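Local coordinates for SnoaL-like domain-containing protein (Sphaerobacter thermophilus, PDB 5TGN), which is of unknown function but carries a SnoaL-like domain of the NTF2 clan, and so may enclose a small-molecule pocket, at residues R84-V96 against R100-D111. Sequence-based numbering, arbitrary orientation.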
# COMPACT_ATOMS: atom_id res chain seq x y z
N ARG A 84 -12.95 -12.00 -2.30
CA ARG A 84 -12.76 -11.95 -3.74
C ARG A 84 -11.29 -11.85 -4.15
O ARG A 84 -10.94 -12.24 -5.27
CB ARG A 84 -13.54 -10.76 -4.32
CG ARG A 84 -13.53 -10.65 -5.85
CD ARG A 84 -14.23 -11.82 -6.52
NE ARG A 84 -13.50 -12.24 -7.72
CZ ARG A 84 -12.92 -13.43 -7.86
NH1 ARG A 84 -12.25 -13.75 -8.98
NH2 ARG A 84 -13.02 -14.33 -6.89
N PHE A 85 -10.43 -11.32 -3.30
CA PHE A 85 -9.06 -11.10 -3.74
C PHE A 85 -8.19 -12.33 -3.47
O PHE A 85 -8.59 -13.24 -2.74
CB PHE A 85 -8.47 -9.85 -3.08
CG PHE A 85 -9.33 -8.64 -3.28
CD1 PHE A 85 -9.77 -8.28 -4.55
CD2 PHE A 85 -9.78 -7.91 -2.19
CE1 PHE A 85 -10.61 -7.18 -4.73
CE2 PHE A 85 -10.62 -6.81 -2.37
CZ PHE A 85 -11.03 -6.46 -3.65
N ALA A 86 -7.01 -12.37 -4.10
CA ALA A 86 -6.11 -13.49 -3.93
C ALA A 86 -5.54 -13.49 -2.51
O ALA A 86 -5.39 -12.43 -1.90
CB ALA A 86 -4.97 -13.43 -4.94
N PRO A 87 -5.25 -14.66 -1.95
CA PRO A 87 -4.59 -14.71 -0.63
C PRO A 87 -3.32 -13.88 -0.64
O PRO A 87 -2.60 -13.82 -1.65
CB PRO A 87 -4.29 -16.20 -0.45
CG PRO A 87 -5.28 -16.91 -1.30
CD PRO A 87 -5.57 -16.01 -2.47
N ALA A 88 -3.07 -13.19 0.46
CA ALA A 88 -1.88 -12.37 0.57
C ALA A 88 -0.99 -12.91 1.68
O ALA A 88 -1.49 -13.22 2.77
CB ALA A 88 -2.24 -10.91 0.88
N GLN A 89 0.30 -13.03 1.40
CA GLN A 89 1.32 -13.41 2.37
C GLN A 89 1.79 -12.15 3.09
O GLN A 89 2.28 -11.22 2.44
CB GLN A 89 2.51 -14.07 1.68
CG GLN A 89 2.08 -15.13 0.69
CD GLN A 89 1.59 -16.37 1.39
OE1 GLN A 89 2.10 -16.71 2.46
NE2 GLN A 89 0.59 -17.04 0.82
N ILE A 90 1.67 -12.13 4.41
CA ILE A 90 1.92 -10.91 5.18
C ILE A 90 2.91 -11.21 6.30
O ILE A 90 2.88 -12.29 6.90
CB ILE A 90 0.62 -10.31 5.75
CG1 ILE A 90 -0.38 -9.98 4.63
CG2 ILE A 90 0.90 -9.02 6.51
CD1 ILE A 90 0.10 -8.94 3.62
N GLU A 91 3.79 -10.26 6.57
CA GLU A 91 4.71 -10.33 7.69
C GLU A 91 4.38 -9.18 8.64
O GLU A 91 4.27 -8.03 8.20
CB GLU A 91 6.17 -10.25 7.21
CG GLU A 91 7.23 -9.99 8.29
CD GLU A 91 8.62 -9.85 7.69
OE1 GLU A 91 8.96 -8.76 7.17
OE2 GLU A 91 9.35 -10.85 7.67
N TRP A 92 4.19 -9.50 9.93
CA TRP A 92 3.94 -8.50 10.98
C TRP A 92 5.16 -8.47 11.89
O TRP A 92 5.52 -9.49 12.48
CB TRP A 92 2.69 -8.86 11.79
CG TRP A 92 1.37 -8.77 11.05
CD1 TRP A 92 0.52 -7.68 10.99
CD2 TRP A 92 0.73 -9.82 10.31
NE1 TRP A 92 -0.59 -7.99 10.24
CE2 TRP A 92 -0.48 -9.29 9.81
CE3 TRP A 92 1.07 -11.15 10.02
CZ2 TRP A 92 -1.37 -10.06 9.03
CZ3 TRP A 92 0.20 -11.90 9.25
CH2 TRP A 92 -1.01 -11.35 8.76
N ILE A 93 5.79 -7.31 12.03
CA ILE A 93 6.96 -7.17 12.91
C ILE A 93 6.54 -6.30 14.07
O ILE A 93 6.26 -5.11 13.87
CB ILE A 93 8.17 -6.56 12.19
CG1 ILE A 93 8.52 -7.38 10.93
CG2 ILE A 93 9.39 -6.44 13.15
CD1 ILE A 93 9.60 -6.71 10.05
N PHE A 94 6.50 -6.86 15.29
CA PHE A 94 6.07 -6.14 16.49
C PHE A 94 7.30 -5.77 17.33
O PHE A 94 8.07 -6.67 17.71
CB PHE A 94 5.15 -6.99 17.37
CG PHE A 94 3.87 -7.39 16.73
CD1 PHE A 94 2.69 -6.68 16.99
CD2 PHE A 94 3.80 -8.52 15.92
CE1 PHE A 94 1.47 -7.07 16.42
CE2 PHE A 94 2.59 -8.91 15.32
CZ PHE A 94 1.44 -8.20 15.56
N ASP A 95 7.48 -4.48 17.61
CA ASP A 95 8.43 -4.02 18.63
C ASP A 95 7.66 -3.70 19.91
O ASP A 95 6.73 -2.88 19.87
CB ASP A 95 9.22 -2.79 18.16
CG ASP A 95 9.99 -3.06 16.86
OD1 ASP A 95 10.84 -3.98 16.84
OD2 ASP A 95 9.73 -2.37 15.83
N VAL A 96 8.05 -4.31 21.02
CA VAL A 96 7.29 -4.28 22.27
C VAL A 96 8.17 -3.69 23.36
O VAL A 96 9.37 -3.98 23.44
CB VAL A 96 6.79 -5.69 22.66
CG1 VAL A 96 6.22 -5.72 24.10
CG2 VAL A 96 5.81 -6.20 21.60
N ARG A 100 3.44 -3.15 26.03
CA ARG A 100 2.62 -2.69 24.92
C ARG A 100 3.44 -2.68 23.64
O ARG A 100 4.67 -2.70 23.68
CB ARG A 100 2.04 -1.30 25.16
CG ARG A 100 1.01 -1.28 26.27
CD ARG A 100 0.36 0.08 26.46
NE ARG A 100 -0.74 0.03 27.41
CZ ARG A 100 -2.02 0.09 27.07
NH1 ARG A 100 -2.36 0.25 25.80
NH2 ARG A 100 -2.96 0.03 28.01
N ILE A 101 2.74 -2.63 22.51
CA ILE A 101 3.38 -2.50 21.20
C ILE A 101 3.80 -1.06 20.98
O ILE A 101 2.98 -0.14 21.02
CB ILE A 101 2.44 -2.97 20.07
CG1 ILE A 101 1.95 -4.40 20.34
CG2 ILE A 101 3.18 -2.93 18.75
CD1 ILE A 101 0.67 -4.79 19.50
N ARG A 102 5.10 -0.86 20.75
CA ARG A 102 5.60 0.46 20.38
C ARG A 102 5.47 0.66 18.87
O ARG A 102 5.17 1.77 18.42
CB ARG A 102 7.05 0.62 20.83
CG ARG A 102 7.15 0.71 22.36
CD ARG A 102 8.28 1.61 22.85
NE ARG A 102 8.27 2.91 22.18
CZ ARG A 102 7.45 3.91 22.50
NH1 ARG A 102 7.51 5.05 21.84
NH2 ARG A 102 6.58 3.76 23.48
N ARG A 103 5.72 -0.38 18.09
CA ARG A 103 5.59 -0.23 16.66
C ARG A 103 5.22 -1.56 16.04
O ARG A 103 5.75 -2.61 16.43
CB ARG A 103 6.89 0.31 16.03
CG ARG A 103 6.88 0.27 14.48
CD ARG A 103 8.31 0.53 13.98
NE ARG A 103 8.69 1.94 14.04
CZ ARG A 103 9.92 2.41 13.81
NH1 ARG A 103 10.90 1.55 13.55
NH2 ARG A 103 10.16 3.71 13.81
N LEU A 104 4.29 -1.52 15.10
CA LEU A 104 3.99 -2.67 14.26
C LEU A 104 4.29 -2.28 12.82
O LEU A 104 3.77 -1.27 12.32
CB LEU A 104 2.53 -3.13 14.43
CG LEU A 104 2.00 -4.01 13.29
CD1 LEU A 104 2.72 -5.33 13.24
CD2 LEU A 104 0.48 -4.18 13.43
N THR A 105 5.17 -3.04 12.16
CA THR A 105 5.48 -2.83 10.74
C THR A 105 4.84 -3.96 9.95
O THR A 105 4.98 -5.13 10.31
CB THR A 105 7.00 -2.81 10.51
OG1 THR A 105 7.61 -1.73 11.23
CG2 THR A 105 7.34 -2.67 9.02
N ILE A 106 4.13 -3.62 8.88
CA ILE A 106 3.38 -4.62 8.12
C ILE A 106 3.96 -4.70 6.71
O ILE A 106 3.77 -3.77 5.91
CB ILE A 106 1.88 -4.32 8.08
CG1 ILE A 106 1.38 -4.06 9.51
CG2 ILE A 106 1.09 -5.50 7.45
CD1 ILE A 106 -0.12 -3.71 9.58
N ASN A 107 4.66 -5.78 6.40
CA ASN A 107 5.30 -5.98 5.10
C ASN A 107 4.52 -7.01 4.30
O ASN A 107 4.30 -8.13 4.78
CB ASN A 107 6.73 -6.47 5.25
CG ASN A 107 7.66 -5.44 5.87
OD1 ASN A 107 7.67 -4.28 5.49
ND2 ASN A 107 8.48 -5.88 6.80
N HIS A 108 4.13 -6.66 3.08
CA HIS A 108 3.63 -7.67 2.16
C HIS A 108 4.79 -8.51 1.63
O HIS A 108 5.79 -7.97 1.16
CB HIS A 108 2.88 -7.02 0.99
CG HIS A 108 1.59 -6.38 1.40
ND1 HIS A 108 0.38 -6.75 0.86
CD2 HIS A 108 1.32 -5.43 2.31
CE1 HIS A 108 -0.58 -6.03 1.40
NE2 HIS A 108 -0.04 -5.21 2.28
N LEU A 109 4.63 -9.82 1.69
CA LEU A 109 5.61 -10.76 1.16
C LEU A 109 5.22 -11.16 -0.26
O LEU A 109 4.10 -10.92 -0.71
CB LEU A 109 5.70 -11.99 2.07
CG LEU A 109 6.00 -11.72 3.55
CD1 LEU A 109 5.97 -13.05 4.31
CD2 LEU A 109 7.36 -11.09 3.67
N ARG A 110 6.17 -11.78 -0.96
CA ARG A 110 5.90 -12.31 -2.29
C ARG A 110 4.76 -13.32 -2.24
O ARG A 110 4.66 -14.11 -1.29
CB ARG A 110 7.13 -13.01 -2.86
CG ARG A 110 8.41 -12.21 -2.90
CD ARG A 110 9.50 -13.16 -3.40
NE ARG A 110 10.79 -12.52 -3.65
CZ ARG A 110 11.33 -12.37 -4.85
NH1 ARG A 110 12.51 -11.78 -4.97
NH2 ARG A 110 10.70 -12.82 -5.93
N ASP A 111 3.91 -13.29 -3.27
CA ASP A 111 2.72 -14.15 -3.35
C ASP A 111 3.10 -15.63 -3.31
O ASP A 111 4.15 -16.00 -3.85
CB ASP A 111 1.92 -13.88 -4.64
CG ASP A 111 1.06 -12.63 -4.55
OD1 ASP A 111 0.88 -12.10 -3.43
OD2 ASP A 111 0.58 -12.18 -5.63
OXT ASP A 111 2.36 -16.46 -2.77
O HOH W 1 -0.11 -15.99 -1.88
O HOH W 2 1.32 -11.81 -1.00
O HOH W 3 8.04 -2.95 13.70
O HOH W 4 11.39 -1.17 14.10
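A classic beta bulge sets two residues, Arg-102 and Arg-103, opposite the single Asp-95, whose O accepts from Arg-102 N (2.7 Å) and, more loosely, from Arg-103 N. Beyond it, 88-96 and 103-108 run as an antiparallel hairpin within the sheet of this NTF2-like fold. Apolar side chains suit most of the face bearing Trp-92 because helix 6-18 covers Phe-94 and Leu-104. Leu-104 CD1 sits 3.8 Å from the Phe-94 ring centroid, a CH-pi contact over one face, and also meets the Trp-92 ring at its edge. With chi1 and chi2 both near -60°, Ile-90 folds CD1 over the centre of the ring of His-108, the polar exception, whose NE2 bonds a glycerol. The other face is mostly polar. Glu-91, extended with chi2 -177°, receives Asn-107 ND2 on the anti lone pair of OE1 (2.9 Å), the carboxylate and amide planes 65° apart. The same OE1 salt-bridges Arg-103 of the third subunit, while OE2 bonds His-77. A glutamine in place of Glu-91 would probably cost that arginine one of its two carboxylate partners, leaving Glu-34 of its own chain. The chemistry thus divides the hairpin: apolar packing under helix 6-18, and a buried carboxylate shared with Asn-107 that helps join subunits.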